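Long-range contacts in GTP-binding protein (Thermus thermophilus, PDB 2DBY), which binds GDP and is probably a magnesium-dependent ATPase that associates with the large ribosomal subunit: residues A101-V106 with T200-I205; W298-G303 with A310-S315. One frame throughout, in Å; residues are numbered along the deposited sequence.

Interaction 1: residues A101-V106 with T200-I205; sequences AAIAHV and TAKPVI. With FMT (formic acid), chain C.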
ATOM      1  N   ALA A 101      -3.983  -6.776   0.177  1.00 12.05           N
ATOM      2  CA  ALA A 101      -2.545  -7.040   0.008  1.00 12.98           C
ATOM      3  C   ALA A 101      -1.670  -6.667   1.194  1.00 13.19           C
ATOM      4  O   ALA A 101      -0.539  -7.136   1.314  1.00 16.80           O
ATOM      5  CB  ALA A 101      -2.051  -6.312  -1.230  1.00 17.24           C
ATOM      6  N   ALA A 102      -2.188  -5.798   2.047  1.00 10.33           N
ATOM      7  CA  ALA A 102      -1.480  -5.354   3.248  1.00 11.80           C
ATOM      8  C   ALA A 102      -2.520  -5.052   4.312  1.00 12.75           C
ATOM      9  O   ALA A 102      -3.708  -4.865   4.000  1.00 11.74           O
ATOM     10  CB  ALA A 102      -0.589  -4.100   2.945  1.00 13.04           C
ATOM     11  N   ILE A 103      -2.074  -4.988   5.567  1.00 11.64           N
ATOM     12  CA  ILE A 103      -2.947  -4.764   6.705  1.00 11.00           C
ATOM     13  C   ILE A 103      -2.452  -3.555   7.509  1.00 12.66           C
ATOM     14  O   ILE A 103      -1.250  -3.404   7.737  1.00 12.48           O
ATOM     15  CB  ILE A 103      -2.924  -6.016   7.641  1.00 13.96           C
ATOM     16  CG1 ILE A 103      -3.473  -7.229   6.883  1.00 15.90           C
ATOM     17  CG2 ILE A 103      -3.699  -5.719   8.930  1.00 14.46           C
ATOM     18  CD1 ILE A 103      -3.352  -8.553   7.647  1.00 17.83           C
ATOM     19  N   ALA A 104      -3.371  -2.695   7.927  1.00 11.77           N
ATOM     20  CA  ALA A 104      -2.995  -1.555   8.756  1.00  9.12           C
ATOM     21  C   ALA A 104      -3.864  -1.750  10.004  1.00 11.64           C
ATOM     22  O   ALA A 104      -5.100  -1.739   9.937  1.00 15.96           O
ATOM     23  CB  ALA A 104      -3.323  -0.229   8.043  1.00 13.30           C
ATOM     24  N   HIS A 105      -3.217  -1.929  11.146  1.00 12.32           N
ATOM     25  CA  HIS A 105      -3.929  -2.200  12.391  1.00 10.50           C
ATOM     26  C   HIS A 105      -3.899  -0.960  13.262  1.00 10.52           C
ATOM     27  O   HIS A 105      -2.829  -0.509  13.673  1.00 12.11           O
ATOM     28  CB  HIS A 105      -3.246  -3.404  13.107  1.00 14.72           C
ATOM     29  CG  HIS A 105      -3.989  -3.915  14.314  1.00 13.56           C
ATOM     30  ND1 HIS A 105      -3.756  -5.168  14.849  1.00 15.29           N
ATOM     31  CD2 HIS A 105      -4.972  -3.363  15.071  1.00 17.29           C
ATOM     32  CE1 HIS A 105      -4.558  -5.364  15.882  1.00 15.63           C
ATOM     33  NE2 HIS A 105      -5.306  -4.282  16.041  1.00 16.23           N
ATOM     34  N   VAL A 106      -5.082  -0.418  13.551  1.00  9.97           N
ATOM     35  CA  VAL A 106      -5.194   0.788  14.373  1.00 10.63           C
ATOM     36  C   VAL A 106      -5.093   0.364  15.838  1.00 12.41           C
ATOM     37  O   VAL A 106      -5.844  -0.488  16.304  1.00 14.52           O
ATOM     38  CB  VAL A 106      -6.546   1.488  14.137  1.00 10.23           C
ATOM     39  CG1 VAL A 106      -6.654   2.755  15.010  1.00 11.25           C
ATOM     40  CG2 VAL A 106      -6.685   1.831  12.633  1.00 13.51           C
ATOM     41  N   THR A 200      -0.302 -14.042   7.420  1.00 11.50           N
ATOM     42  CA  THR A 200       0.772 -13.383   8.155  1.00 10.13           C
ATOM     43  C   THR A 200       1.973 -13.025   7.288  1.00  7.89           C
ATOM     44  O   THR A 200       2.961 -12.489   7.797  1.00 10.74           O
ATOM     45  CB  THR A 200       1.266 -14.214   9.377  1.00  9.81           C
ATOM     46  OG1 THR A 200       1.768 -15.471   8.924  1.00 11.22           O
ATOM     47  CG2 THR A 200       0.118 -14.449  10.359  1.00 12.49           C
ATOM     48  N   ALA A 201       1.877 -13.307   5.991  1.00  9.44           N
ATOM     49  CA  ALA A 201       2.933 -12.930   5.040  1.00 10.26           C
ATOM     50  C   ALA A 201       2.625 -11.522   4.479  1.00 10.87           C
ATOM     51  O   ALA A 201       3.508 -10.868   3.888  1.00 11.66           O
ATOM     52  CB  ALA A 201       3.027 -13.968   3.883  1.00 11.03           C
ATOM     53  N   LYS A 202       1.388 -11.053   4.647  1.00 10.43           N
ATOM     54  CA  LYS A 202       1.037  -9.713   4.160  1.00 12.14           C
ATOM     55  C   LYS A 202       1.769  -8.640   4.978  1.00 12.92           C
ATOM     56  O   LYS A 202       1.896  -8.746   6.210  1.00 11.92           O
ATOM     57  CB  LYS A 202      -0.491  -9.474   4.258  1.00 10.69           C
ATOM     58  CG  LYS A 202      -1.332 -10.520   3.503  1.00 12.85           C
ATOM     59  CD  LYS A 202      -2.838 -10.345   3.767  1.00 14.35           C
ATOM     60  CE  LYS A 202      -3.659 -11.475   3.135  1.00 16.57           C
ATOM     61  NZ  LYS A 202      -3.742 -11.372   1.646  1.00 14.79           N
ATOM     62  N   PRO A 203       2.268  -7.594   4.304  1.00 10.27           N
ATOM     63  CA  PRO A 203       2.967  -6.528   5.034  1.00 11.59           C
ATOM     64  C   PRO A 203       1.988  -5.908   6.016  1.00 12.61           C
ATOM     65  O   PRO A 203       0.776  -5.833   5.749  1.00 12.58           O
ATOM     66  CB  PRO A 203       3.340  -5.538   3.934  1.00 14.88           C
ATOM     67  CG  PRO A 203       3.516  -6.421   2.740  1.00 15.96           C
ATOM     68  CD  PRO A 203       2.391  -7.408   2.846  1.00 12.40           C
ATOM     69  N   VAL A 204       2.518  -5.417   7.127  1.00  9.29           N
ATOM     70  CA  VAL A 204       1.670  -4.808   8.153  1.00 10.71           C
ATOM     71  C   VAL A 204       2.158  -3.431   8.549  1.00 13.39           C
ATOM     72  O   VAL A 204       3.385  -3.194   8.606  1.00 13.04           O
ATOM     73  CB  VAL A 204       1.651  -5.663   9.449  1.00 11.59           C
ATOM     74  CG1 VAL A 204       0.990  -4.857  10.593  1.00 15.37           C
ATOM     75  CG2 VAL A 204       0.897  -6.971   9.230  1.00 13.55           C
ATOM     76  N   ILE A 205       1.198  -2.526   8.766  1.00 11.81           N
ATOM     77  CA  ILE A 205       1.485  -1.175   9.265  1.00 10.90           C
ATOM     78  C   ILE A 205       0.744  -1.060  10.600  1.00 14.10           C
ATOM     79  O   ILE A 205      -0.440  -1.353  10.667  1.00 11.95           O
ATOM     80  CB  ILE A 205       0.897  -0.086   8.339  1.00 10.79           C
ATOM     81  CG1 ILE A 205       1.514  -0.162   6.950  1.00 12.11           C
ATOM     82  CG2 ILE A 205       1.126   1.321   8.971  1.00 11.77           C
ATOM     83  CD1 ILE A 205       0.621   0.515   5.899  1.00 12.11           C
TER
HETATM   84  C   FMT C 401      -1.992  -7.117  13.076  1.00 35.49           C
HETATM   85  O1  FMT C 401      -1.697  -7.192  14.265  1.00 23.98           O
HETATM   86  O2  FMT C 401      -1.471  -8.003  12.179  1.00 40.95           O

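Interaction 2: residues W298-G303 with A310-S315; sequences WTVRRG and AGEIHS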
ATOM      1  N   TRP A 298       0.521   7.640 -12.482  1.00 14.98           N
ATOM      2  CA  TRP A 298       0.024   6.273 -12.633  1.00 18.21           C
ATOM      3  C   TRP A 298       0.756   5.391 -11.642  1.00 19.10           C
ATOM      4  O   TRP A 298       1.898   5.661 -11.282  1.00 18.46           O
ATOM      5  CB  TRP A 298       0.281   5.761 -14.053  1.00 19.53           C
ATOM      6  CG  TRP A 298      -0.289   6.627 -15.111  1.00 17.35           C
ATOM      7  CD1 TRP A 298       0.300   7.726 -15.690  1.00 21.17           C
ATOM      8  CD2 TRP A 298      -1.548   6.460 -15.760  1.00 20.76           C
ATOM      9  NE1 TRP A 298      -0.521   8.243 -16.666  1.00 19.29           N
ATOM     10  CE2 TRP A 298      -1.661   7.485 -16.731  1.00 21.66           C
ATOM     11  CE3 TRP A 298      -2.596   5.540 -15.623  1.00 23.21           C
ATOM     12  CZ2 TRP A 298      -2.786   7.611 -17.562  1.00 21.53           C
ATOM     13  CZ3 TRP A 298      -3.722   5.672 -16.459  1.00 20.69           C
ATOM     14  CH2 TRP A 298      -3.798   6.699 -17.409  1.00 22.79           C
ATOM     15  N   THR A 299       0.102   4.314 -11.218  1.00 17.54           N
ATOM     16  CA  THR A 299       0.681   3.403 -10.226  1.00 14.29           C
ATOM     17  C   THR A 299       0.795   1.964 -10.730  1.00 19.23           C
ATOM     18  O   THR A 299      -0.142   1.436 -11.316  1.00 19.47           O
ATOM     19  CB  THR A 299      -0.215   3.362  -8.961  1.00 21.85           C
ATOM     20  OG1 THR A 299      -0.276   4.667  -8.387  1.00 18.95           O
ATOM     21  CG2 THR A 299       0.329   2.375  -7.923  1.00 20.04           C
ATOM     22  N   VAL A 300       1.966   1.373 -10.528  1.00 17.03           N
ATOM     23  CA  VAL A 300       2.223  -0.022 -10.870  1.00 18.02           C
ATOM     24  C   VAL A 300       3.077  -0.633  -9.774  1.00 18.21           C
ATOM     25  O   VAL A 300       3.757   0.073  -9.024  1.00 17.69           O
ATOM     26  CB  VAL A 300       2.986  -0.197 -12.211  1.00 19.82           C
ATOM     27  CG1 VAL A 300       2.116   0.267 -13.356  1.00 23.28           C
ATOM     28  CG2 VAL A 300       4.292   0.527 -12.179  1.00 24.53           C
ATOM     29  N   ARG A 301       3.050  -1.957  -9.676  1.00 18.95           N
ATOM     30  CA  ARG A 301       3.859  -2.648  -8.684  1.00 17.17           C
ATOM     31  C   ARG A 301       5.331  -2.609  -9.095  1.00 20.75           C
ATOM     32  O   ARG A 301       5.662  -2.649 -10.283  1.00 22.97           O
ATOM     33  CB  ARG A 301       3.375  -4.104  -8.575  1.00 21.84           C
ATOM     34  CG  ARG A 301       1.918  -4.222  -8.179  1.00 33.89           C
ATOM     35  CD  ARG A 301       1.377  -5.623  -8.428  1.00 45.43           C
ATOM     36  NE  ARG A 301       0.090  -5.819  -7.771  1.00 57.55           N
ATOM     37  CZ  ARG A 301      -0.611  -6.951  -7.811  1.00 61.84           C
ATOM     38  NH1 ARG A 301      -0.151  -7.997  -8.486  1.00 62.79           N
ATOM     39  NH2 ARG A 301      -1.765  -7.041  -7.161  1.00 64.15           N
ATOM     40  N   ARG A 302       6.220  -2.501  -8.125  1.00 21.00           N
ATOM     41  CA  ARG A 302       7.638  -2.499  -8.425  1.00 23.38           C
ATOM     42  C   ARG A 302       7.940  -3.811  -9.151  1.00 26.68           C
ATOM     43  O   ARG A 302       7.516  -4.885  -8.711  1.00 23.84           O
ATOM     44  CB  ARG A 302       8.448  -2.396  -7.129  1.00 27.86           C
ATOM     45  CG  ARG A 302       9.963  -2.523  -7.315  1.00 30.58           C
ATOM     46  CD  ARG A 302      10.730  -1.999  -6.097  1.00 41.68           C
ATOM     47  NE  ARG A 302      10.867  -0.537  -6.114  1.00 49.88           N
ATOM     48  CZ  ARG A 302       9.910   0.329  -5.779  1.00 51.61           C
ATOM     49  NH1 ARG A 302       8.719  -0.103  -5.382  1.00 54.72           N
ATOM     50  NH2 ARG A 302      10.142   1.638  -5.855  1.00 47.53           N
ATOM     51  N   GLY A 303       8.648  -3.716 -10.277  1.00 27.06           N
ATOM     52  CA  GLY A 303       8.979  -4.902 -11.047  1.00 26.81           C
ATOM     53  C   GLY A 303       8.255  -4.923 -12.380  1.00 29.40           C
ATOM     54  O   GLY A 303       8.638  -5.655 -13.295  1.00 26.09           O
ATOM     55  N   ALA A 310       2.474   0.436 -19.857  1.00 26.51           N
ATOM     56  CA  ALA A 310       1.728   1.044 -20.962  1.00 26.73           C
ATOM     57  C   ALA A 310       0.280   0.596 -20.937  1.00 24.67           C
ATOM     58  O   ALA A 310      -0.618   1.361 -21.276  1.00 25.15           O
ATOM     59  CB  ALA A 310       2.362   0.660 -22.312  1.00 26.18           C
ATOM     60  N   GLY A 311       0.069  -0.664 -20.567  1.00 29.48           N
ATOM     61  CA  GLY A 311      -1.277  -1.210 -20.493  1.00 27.44           C
ATOM     62  C   GLY A 311      -2.147  -0.461 -19.506  1.00 26.74           C
ATOM     63  O   GLY A 311      -3.360  -0.404 -19.672  1.00 30.38           O
ATOM     64  N   GLU A 312      -1.536   0.116 -18.471  1.00 24.97           N
ATOM     65  CA  GLU A 312      -2.297   0.893 -17.492  1.00 29.13           C
ATOM     66  C   GLU A 312      -2.892   2.142 -18.146  1.00 27.03           C
ATOM     67  O   GLU A 312      -4.028   2.523 -17.859  1.00 25.46           O
ATOM     68  CB  GLU A 312      -1.395   1.298 -16.314  1.00 35.63           C
ATOM     69  CG  GLU A 312      -1.032   0.136 -15.400  1.00 41.68           C
ATOM     70  CD  GLU A 312      -2.250  -0.452 -14.703  1.00 47.13           C
ATOM     71  OE1 GLU A 312      -2.306  -1.694 -14.564  1.00 48.93           O
ATOM     72  OE2 GLU A 312      -3.143   0.329 -14.294  1.00 43.20           O
ATOM     73  N   ILE A 313      -2.124   2.774 -19.030  1.00 28.77           N
ATOM     74  CA  ILE A 313      -2.583   3.982 -19.725  1.00 31.04           C
ATOM     75  C   ILE A 313      -3.668   3.617 -20.736  1.00 35.39           C
ATOM     76  O   ILE A 313      -4.755   4.201 -20.738  1.00 33.96           O
ATOM     77  CB  ILE A 313      -1.438   4.656 -20.478  1.00 29.69           C
ATOM     78  CG1 ILE A 313      -0.277   4.907 -19.527  1.00 31.39           C
ATOM     79  CG2 ILE A 313      -1.918   5.974 -21.082  1.00 28.40           C
ATOM     80  CD1 ILE A 313       0.968   5.343 -20.229  1.00 28.28           C
ATOM     81  N   HIS A 314      -3.356   2.646 -21.591  1.00 34.96           N
ATOM     82  CA  HIS A 314      -4.292   2.159 -22.604  1.00 39.88           C
ATOM     83  C   HIS A 314      -4.077   0.651 -22.778  1.00 39.57           C
ATOM     84  O   HIS A 314      -2.982   0.211 -23.139  1.00 37.83           O
ATOM     85  CB  HIS A 314      -4.072   2.898 -23.933  1.00 39.03           C
ATOM     86  CG  HIS A 314      -4.515   4.326 -23.908  1.00 33.78           C
ATOM     87  ND1 HIS A 314      -5.815   4.696 -23.629  1.00 37.55           N
ATOM     88  CD2 HIS A 314      -3.830   5.477 -24.114  1.00 34.38           C
ATOM     89  CE1 HIS A 314      -5.910   6.015 -23.663  1.00 37.17           C
ATOM     90  NE2 HIS A 314      -4.719   6.512 -23.954  1.00 33.56           N
ATOM     91  N   SER A 315      -5.119  -0.132 -22.501  1.00 42.37           N
ATOM     92  CA  SER A 315      -5.042  -1.594 -22.600  1.00 47.46           C
ATOM     93  C   SER A 315      -4.266  -2.065 -23.826  1.00 46.99           C
ATOM     94  O   SER A 315      -3.330  -2.863 -23.712  1.00 44.94           O
ATOM     95  CB  SER A 315      -6.450  -2.196 -22.609  1.00 50.76           C
ATOM     96  OG  SER A 315      -7.136  -1.879 -21.408  1.00 56.65           O
TER

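Interaction 1: residues A101-V106 with T200-I205
Ile103 and Val204 meet side by side on one face of the sheet, and Ala104 and Ile205 do the same on the other, the usual consequence of two parallel strands running in register. On the first face, Ile103 CB lies 4.2 Å from Val204 CG2, the branch anti to the carbonyl carbon of Val204. On the second, Ala104 CB meets Ile205 CB at 4.2 Å; Ile205 packs against Ala277 and Ala281 of helix 270-281, Ala104 against Val4. The backbones are stitched by three nearly straight bonds: Ile103 N to Pro203 O (3.0 Å), Ile205 N to Ile103 O (2.8 Å) and His105 N to Ile205 O (2.9 Å). Before the strands join, Pro203 CD rests 3.3 Å from Ala101 O. The aliphatic chain of Lys202 runs past the same carbonyl toward Ile103 CD1, and its bent end lets NZ bond to Val100 O.

His105 holds CG anti to its backbone N (chi1 -172°), and its side chain leads away from Ile205 and touches Val7 and Val131. From the ring edge, ND1 donates to O1 of a formic acid molecule, probably from the crystallisation liquor, at 2.9 Å and almost linearly (167°). An alanine here has no ring, which would probably leave a gap beside Val7 and Val131 and the formic acid without its donor.

Chemically, main-chain polar groups do the binding while small or branched apolar side chains fill both faces; the pairing suits the buried core of a G-domain sheet, carrying the strand of His105 to the GDP-binding P-loop, with Val12 and Lys14 close by.

Interaction 2: residues W298-G303 with A310-S315
Ala310 O is gripped by two amides in the helical segment that brings Ile313 and Glu312 to Trp298: His314 N donates at 3.0 Å and Ile313 N, more weakly, at 3.1 Å. The contact illustrates how an aromatic face can dock a helix by packing, with no hydrogen bond between residues 298-303 and 310-315.

The indole of Trp298 reaches toward the helix with CG anti to its carbonyl carbon (chi1 -56°), offering a broad face to Ile313. The CA of Ile313 stands over the six-membered ring, 4.1 Å from its centroid and 24° off the normal, a CH-pi contact. CG1 of the same residue lies above the ring system, while CG2 sits 4.0 Å from Trp298 CZ2; the isoleucine chain lies nearly perpendicular to the direction of the indole. Glu312 O comes obliquely to the far end of the indole, 3.5 Å from CZ3. Farther along the strand, the side chains of Glu312 and Val300 run antiparallel as they pass, Glu312 CG 3.8 Å from Val300 CG1. A bend at chi2 (-64°) turns the acid's chain, and the CG methylene, not the carboxylate, makes the touch with Val300.

Trp298 is also held from outside: NE1 is hydrogen-bonded to Thr289 OG1, the ring stacks with Phe287, and Arg296 adds a cation-pi contact. Thr289 touches Ile313 as well, so both strands of the hairpin take part in seating the helix.

A helix that follows a beta-hairpin and packs against it largely through apolar groups is the beginning of the ubiquitin-like, beta-grasp fold, consistent with the TGS domain expected in the YchF/OLA1 subfamily.

In the fold
Along the chain the two contacts stand in series: interaction 2 begins well after interaction 1 is complete, and they neither nest nor cross. Interaction 1 closes a long, largely helical excursion of 93 residues that includes helices 124-156 and 161-175, bringing the chain back to the G-domain sheet as strand 204-209. Interaction 2 spans a six-residue connection, mostly the start of helix 306-313, and folds that helix onto the strand before it. The same mixed sheet links them, since strand 295-301 pairs with 66-75, which neighbours 3-7, itself paired with 102-108. Helix 270-281 bridges them too, with Ala277 and Ala281 against interaction 1 and Tyr279 bonded to Thr299 of interaction 2, joining G domain and C-terminal region.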